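Local structure of transcriptional activator TenA-1 (Sulfolobus solfataricus P2, 2QZC) at residues A[137-149]-A[159-172]. The protein is a putative TenA-like thiaminase of the TENA/THI-4/PQQC family with a heme oxygenase-like fold, probably acting on thiamine-related compounds. Residues are numbered along the deposited sequence; the frame is centred on the assembly and turned at random. Where two conformers were deposited one is given.
With GOL (glycerol), chain F.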
loop_
_atom_site.group_PDB
_atom_site.type_symbol
_atom_site.label_atom_id
_atom_site.label_comp_id
_atom_site.label_asym_id
_atom_site.label_seq_id
_atom_site.Cartn_x
_atom_site.Cartn_y
_atom_site.Cartn_z
ATOM N N CYS A 137 -1.028 -0.248 -18.626
ATOM C CA CYS A 137 -2.377 -0.273 -18.121
ATOM C C CYS A 137 -2.825 1.109 -17.628
ATOM O O CYS A 137 -3.877 1.615 -18.008
ATOM C CB CYS A 137 -2.422 -1.266 -16.977
ATOM S SG CYS A 137 -3.895 -1.224 -16.106
HETATM N N MSE A 138 -1.975 1.736 -16.829
HETATM C CA MSE A 138 -2.366 3.003 -16.201
HETATM C C MSE A 138 -2.386 4.154 -17.170
HETATM O O MSE A 138 -3.407 4.847 -17.320
HETATM C CB MSE A 138 -1.437 3.289 -15.023
HETATM C CG MSE A 138 -1.486 2.233 -13.921
HETATM SE SE MSE A 138 -3.248 1.936 -13.075
HETATM C CE MSE A 138 -3.524 3.674 -12.374
ATOM N N PHE A 139 -1.307 4.319 -17.886
ATOM C CA PHE A 139 -1.178 5.431 -18.836
ATOM C C PHE A 139 -2.095 5.235 -20.028
ATOM O O PHE A 139 -2.773 6.182 -20.456
ATOM C CB PHE A 139 0.291 5.616 -19.302
ATOM C CG PHE A 139 0.510 6.854 -20.153
ATOM C CD1 PHE A 139 0.698 8.062 -19.528
ATOM C CD2 PHE A 139 0.518 6.781 -21.534
ATOM C CE1 PHE A 139 0.894 9.196 -20.274
ATOM C CE2 PHE A 139 0.688 7.938 -22.297
ATOM C CZ PHE A 139 0.869 9.129 -21.653
ATOM N N GLY A 140 -2.165 4.015 -20.554
ATOM C CA GLY A 140 -2.992 3.736 -21.697
ATOM C C GLY A 140 -4.445 3.976 -21.399
ATOM O O GLY A 140 -5.162 4.501 -22.248
ATOM N N TYR A 141 -4.917 3.598 -20.216
ATOM C CA TYR A 141 -6.322 3.863 -19.884
ATOM C C TYR A 141 -6.637 5.364 -19.767
ATOM O O TYR A 141 -7.763 5.777 -20.054
ATOM C CB TYR A 141 -6.778 3.083 -18.645
ATOM C CG TYR A 141 -7.282 1.681 -18.939
ATOM C CD1 TYR A 141 -6.574 0.791 -19.770
ATOM C CD2 TYR A 141 -8.470 1.242 -18.411
ATOM C CE1 TYR A 141 -7.027 -0.514 -20.010
ATOM C CE2 TYR A 141 -8.913 -0.053 -18.626
ATOM C CZ TYR A 141 -8.252 -0.909 -19.469
ATOM O OH TYR A 141 -8.733 -2.181 -19.673
ATOM N N SER A 142 -5.653 6.166 -19.398
ATOM C CA SER A 142 -5.831 7.634 -19.386
ATOM C C SER A 142 -6.158 8.130 -20.803
ATOM O O SER A 142 -7.118 8.910 -21.004
ATOM C CB SER A 142 -4.571 8.307 -18.857
ATOM O OG SER A 142 -4.812 9.701 -18.674
ATOM N N ILE A 143 -5.402 7.634 -21.792
ATOM C CA ILE A 143 -5.553 7.973 -23.219
ATOM C C ILE A 143 -6.901 7.492 -23.745
ATOM O O ILE A 143 -7.622 8.194 -24.477
ATOM C CB ILE A 143 -4.381 7.342 -24.061
ATOM C CG1 ILE A 143 -3.106 8.134 -23.792
ATOM C CG2 ILE A 143 -4.670 7.317 -25.585
ATOM C CD1 ILE A 143 -1.897 7.527 -24.419
ATOM N N VAL A 144 -7.224 6.263 -23.423
ATOM C CA VAL A 144 -8.458 5.658 -23.882
ATOM C C VAL A 144 -9.673 6.360 -23.295
ATOM O O VAL A 144 -10.655 6.596 -24.007
ATOM C CB VAL A 144 -8.470 4.141 -23.575
ATOM C CG1 VAL A 144 -9.859 3.498 -23.842
ATOM C CG2 VAL A 144 -7.349 3.432 -24.360
ATOM N N GLY A 145 -9.619 6.691 -22.015
ATOM C CA GLY A 145 -10.713 7.418 -21.381
ATOM C C GLY A 145 -10.950 8.765 -22.035
ATOM O O GLY A 145 -12.117 9.135 -22.268
ATOM N N ASP A 146 -9.885 9.491 -22.388
ATOM C CA ASP A 146 -10.040 10.797 -23.085
ATOM C C ASP A 146 -10.738 10.645 -24.437
ATOM O O ASP A 146 -11.422 11.586 -24.892
ATOM C CB ASP A 146 -8.702 11.480 -23.315
ATOM C CG ASP A 146 -8.028 11.911 -22.034
ATOM O OD1 ASP A 146 -8.660 11.985 -20.950
ATOM O OD2 ASP A 146 -6.812 12.183 -22.139
ATOM N N TYR A 147 -10.564 9.507 -25.090
ATOM C CA TYR A 147 -11.185 9.228 -26.375
ATOM C C TYR A 147 -12.645 8.797 -26.240
ATOM O O TYR A 147 -13.560 9.352 -26.876
ATOM C CB TYR A 147 -10.381 8.173 -27.112
ATOM C CG TYR A 147 -10.906 7.797 -28.469
ATOM C CD1 TYR A 147 -10.917 8.704 -29.512
ATOM C CD2 TYR A 147 -11.355 6.511 -28.716
ATOM C CE1 TYR A 147 -11.404 8.319 -30.789
ATOM C CE2 TYR A 147 -11.827 6.119 -29.958
ATOM C CZ TYR A 147 -11.844 7.014 -30.991
ATOM O OH TYR A 147 -12.323 6.573 -32.219
ATOM N N VAL A 148 -12.879 7.808 -25.391
ATOM C CA VAL A 148 -14.187 7.204 -25.233
ATOM C C VAL A 148 -15.215 8.089 -24.532
ATOM O O VAL A 148 -16.435 7.861 -24.695
ATOM C CB VAL A 148 -14.043 5.804 -24.560
ATOM C CG1 VAL A 148 -15.402 5.079 -24.282
ATOM C CG2 VAL A 148 -13.154 4.883 -25.419
ATOM N N ILE A 149 -14.771 9.121 -23.804
ATOM C CA ILE A 149 -15.718 10.050 -23.124
ATOM C C ILE A 149 -16.685 10.721 -24.101
ATOM O O ILE A 149 -17.769 11.114 -23.685
ATOM C CB ILE A 149 -14.952 11.099 -22.249
ATOM C CG1 ILE A 149 -15.870 11.790 -21.237
ATOM C CG2 ILE A 149 -14.154 12.081 -23.105
ATOM C CD1 ILE A 149 -16.493 10.879 -20.221
ATOM N N TRP A 159 -18.168 4.794 -18.008
ATOM C CA TRP A 159 -16.899 4.084 -17.784
ATOM C C TRP A 159 -15.727 5.011 -18.034
ATOM O O TRP A 159 -14.810 5.111 -17.201
ATOM C CB TRP A 159 -16.832 2.877 -18.726
ATOM C CG TRP A 159 -15.504 2.135 -18.701
ATOM C CD1 TRP A 159 -15.138 1.123 -17.850
ATOM C CD2 TRP A 159 -14.423 2.320 -19.598
ATOM N NE1 TRP A 159 -13.874 0.719 -18.131
ATOM C CE2 TRP A 159 -13.391 1.427 -19.189
ATOM C CE3 TRP A 159 -14.175 3.192 -20.657
ATOM C CZ2 TRP A 159 -12.163 1.359 -19.848
ATOM C CZ3 TRP A 159 -12.955 3.163 -21.280
ATOM C CH2 TRP A 159 -11.953 2.226 -20.886
ATOM N N ALA A 160 -15.746 5.709 -19.173
ATOM C CA ALA A 160 -14.661 6.604 -19.558
ATOM C C ALA A 160 -14.471 7.782 -18.625
ATOM O O ALA A 160 -13.330 8.238 -18.435
ATOM C CB ALA A 160 -14.821 7.099 -21.009
ATOM N N SER A 161 -15.555 8.245 -17.992
ATOM C CA SER A 161 -15.483 9.439 -17.137
ATOM C C SER A 161 -14.534 9.248 -15.978
ATOM O O SER A 161 -13.899 10.218 -15.560
ATOM C CB SER A 161 -16.869 9.859 -16.648
ATOM O OG SER A 161 -17.389 8.922 -15.721
ATOM N N PHE A 162 -14.403 8.015 -15.465
ATOM C CA PHE A 162 -13.422 7.788 -14.414
ATOM C C PHE A 162 -11.974 8.031 -14.908
ATOM O O PHE A 162 -11.197 8.762 -14.287
ATOM C CB PHE A 162 -13.549 6.419 -13.808
ATOM C CG PHE A 162 -12.446 6.118 -12.839
ATOM C CD1 PHE A 162 -12.221 6.968 -11.733
ATOM C CD2 PHE A 162 -11.577 5.051 -13.060
ATOM C CE1 PHE A 162 -11.155 6.729 -10.848
ATOM C CE2 PHE A 162 -10.535 4.793 -12.169
ATOM C CZ PHE A 162 -10.324 5.638 -11.062
ATOM N N TYR A 163 -11.646 7.440 -16.051
ATOM C CA TYR A 163 -10.305 7.547 -16.610
ATOM C C TYR A 163 -9.972 8.915 -17.182
ATOM O O TYR A 163 -8.795 9.248 -17.286
ATOM C CB TYR A 163 -10.071 6.413 -17.623
ATOM C CG TYR A 163 -10.259 5.064 -16.972
ATOM C CD1 TYR A 163 -9.341 4.606 -16.063
ATOM C CD2 TYR A 163 -11.356 4.267 -17.230
ATOM C CE1 TYR A 163 -9.513 3.407 -15.406
ATOM C CE2 TYR A 163 -11.518 3.043 -16.584
ATOM C CZ TYR A 163 -10.585 2.611 -15.683
ATOM O OH TYR A 163 -10.732 1.386 -15.039
ATOM N N ALA A 164 -11.010 9.675 -17.574
ATOM C CA ALA A 164 -10.871 11.051 -18.063
ATOM C C ALA A 164 -10.830 12.080 -16.912
ATOM O O ALA A 164 -10.539 13.261 -17.164
ATOM C CB ALA A 164 -12.051 11.378 -19.038
ATOM N N SER A 165 -11.079 11.661 -15.670
ATOM C CA SER A 165 -11.212 12.577 -14.524
ATOM C C SER A 165 -9.891 13.159 -14.048
ATOM O O SER A 165 -8.823 12.565 -14.262
ATOM C CB SER A 165 -11.865 11.867 -13.330
ATOM O OG SER A 165 -11.001 10.916 -12.722
ATOM N N THR A 166 -9.979 14.317 -13.389
ATOM C CA THR A 166 -8.773 14.950 -12.862
ATOM C C THR A 166 -8.129 14.076 -11.779
ATOM O O THR A 166 -6.901 14.042 -11.698
ATOM C CB THR A 166 -9.017 16.412 -12.385
ATOM O OG1 THR A 166 -10.174 16.452 -11.548
ATOM C CG2 THR A 166 -9.220 17.305 -13.601
ATOM N N GLU A 167 -8.924 13.358 -10.976
ATOM C CA GLU A 167 -8.350 12.472 -9.964
ATOM C C GLU A 167 -7.549 11.326 -10.582
ATOM O O GLU A 167 -6.497 10.980 -10.046
ATOM C CB GLU A 167 -9.374 11.983 -8.930
ATOM C CG GLU A 167 -9.813 13.125 -7.934
ATOM C CD GLU A 167 -8.637 13.935 -7.253
ATOM O OE1 GLU A 167 -7.747 13.351 -6.562
ATOM O OE2 GLU A 167 -8.622 15.185 -7.424
ATOM N N TYR A 168 -8.001 10.802 -11.717
ATOM C CA TYR A 168 -7.202 9.778 -12.396
ATOM C C TYR A 168 -5.946 10.406 -12.988
ATOM O O TYR A 168 -4.857 9.811 -12.875
ATOM C CB TYR A 168 -8.014 9.057 -13.467
ATOM C CG TYR A 168 -7.295 7.820 -13.987
ATOM C CD1 TYR A 168 -7.333 6.631 -13.250
ATOM C CD2 TYR A 168 -6.655 7.825 -15.224
ATOM C CE1 TYR A 168 -6.656 5.493 -13.707
ATOM C CE2 TYR A 168 -5.983 6.689 -15.682
ATOM C CZ TYR A 168 -6.008 5.535 -14.922
ATOM O OH TYR A 168 -5.365 4.400 -15.356
ATOM N N LYS A 169 -6.049 11.594 -13.591
ATOM C CA LYS A 169 -4.856 12.243 -14.144
ATOM C C LYS A 169 -3.792 12.512 -13.079
ATOM O O LYS A 169 -2.591 12.389 -13.350
ATOM C CB LYS A 169 -5.173 13.544 -14.888
ATOM C CG LYS A 169 -6.219 13.423 -15.998
ATOM C CD LYS A 169 -6.157 12.183 -16.852
ATOM C CE LYS A 169 -7.147 12.262 -17.999
ATOM N NZ LYS A 169 -7.266 10.975 -18.769
ATOM N N LYS A 170 -4.235 12.846 -11.856
ATOM C CA LYS A 170 -3.309 13.056 -10.721
ATOM C C LYS A 170 -2.578 11.762 -10.371
ATOM O O LYS A 170 -1.380 11.779 -10.041
ATOM C CB LYS A 170 -4.036 13.625 -9.491
ATOM C CG LYS A 170 -4.436 15.069 -9.634
ATOM C CD LYS A 170 -5.172 15.499 -8.370
ATOM C CE LYS A 170 -5.597 16.958 -8.423
ATOM N NZ LYS A 170 -6.441 17.322 -7.239
ATOM N N ARG A 171 -3.298 10.633 -10.434
ATOM C CA ARG A 171 -2.669 9.330 -10.213
ATOM C C ARG A 171 -1.578 9.092 -11.262
ATOM O O ARG A 171 -0.467 8.652 -10.913
ATOM C CB ARG A 171 -3.657 8.177 -10.325
ATOM C CG ARG A 171 -4.578 7.915 -9.183
ATOM C CD ARG A 171 -5.321 6.593 -9.507
ATOM N NE ARG A 171 -6.303 6.181 -8.515
ATOM C CZ ARG A 171 -7.516 6.706 -8.341
ATOM N NH1 ARG A 171 -7.938 7.769 -9.032
ATOM N NH2 ARG A 171 -8.306 6.191 -7.401
ATOM N N ILE A 172 -1.899 9.364 -12.525
ATOM C CA ILE A 172 -0.935 9.188 -13.620
ATOM C C ILE A 172 0.283 10.086 -13.417
ATOM O O ILE A 172 1.420 9.673 -13.611
ATOM C CB ILE A 172 -1.547 9.363 -15.019
ATOM C CG1 ILE A 172 -2.722 8.411 -15.210
ATOM C CG2 ILE A 172 -0.488 9.252 -16.113
ATOM C CD1 ILE A 172 -2.411 6.919 -14.949
HETATM C C1 GOL F . -3.953 11.737 -21.162
HETATM O O1 GOL F . -4.887 12.500 -20.413
HETATM C C2 GOL F . -2.524 12.083 -20.736
HETATM O O2 GOL F . -1.663 12.044 -21.872
HETATM C C3 GOL F . -2.020 11.132 -19.643
HETATM O O3 GOL F . -2.600 11.320 -18.363
HETATM O O HOH W 1 -9.866 14.220 -19.839
#
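Lys-169 ties the two segments together through its ammonium group. NZ forms a salt bridge with Asp-146 OD1 at 2.8 Å, meeting the oxygen from above the carboxylate plane. The same NZ donates to Ser-142 OG at 2.8 Å and, within its own segment, to Tyr-163 O at 2.7 Å. A bend at chi2 (-40°) followed by an extended tail carries the amine back to this carbonyl in the preceding helix. Asp-146 OD1 also takes a water that bridges to Ala-164 O, while OD2 accepts from O1 of a glycerol, probably from the crystallisation liquor. With an alanine at Lys-169, the Asp-146 carboxylate would probably lose its charged mate, and Ser-142 OG and Tyr-163 O a donor. Tyr-168 OH makes the next bond. It donates to Met-138 O at 2.8 Å, in the carbonyl plane and on a lone pair, and the selenomethionine CE of Met-138 lies against the same hydroxyl. Ile-172 CD1 packs on Met-138 CB. Ile-172 CG2 comes to the edge of the Phe-139 ring, 3.8 Å from Phe-139 CD1. Tyr-141 turns its ring edge to the face of Tyr-163, with planes at 80°, a T-shaped pair. Phe-162 CD2 lies over the opposite face, toward the rim. Trp-159 completes the aromatic cluster, with Val-144 CG1 at its edge. Tyr-141 OH and Tyr-44 OH, on helix 38-63, are hydrogen-bonded. Gly-145 and Ala-160 bring the backbones close, their CA atoms 4.4 Å apart; Gly-145 CA lies against Tyr-163 CB. This contact joins helix 127-148 to two successive helices of the heme oxygenase-like fold, 154-164 and 166-179. The lysine, bonded to Tyr-163 O just before their break and to Ser-142 and Asp-146 across the contact, probably helps hold that break against helix 127-148.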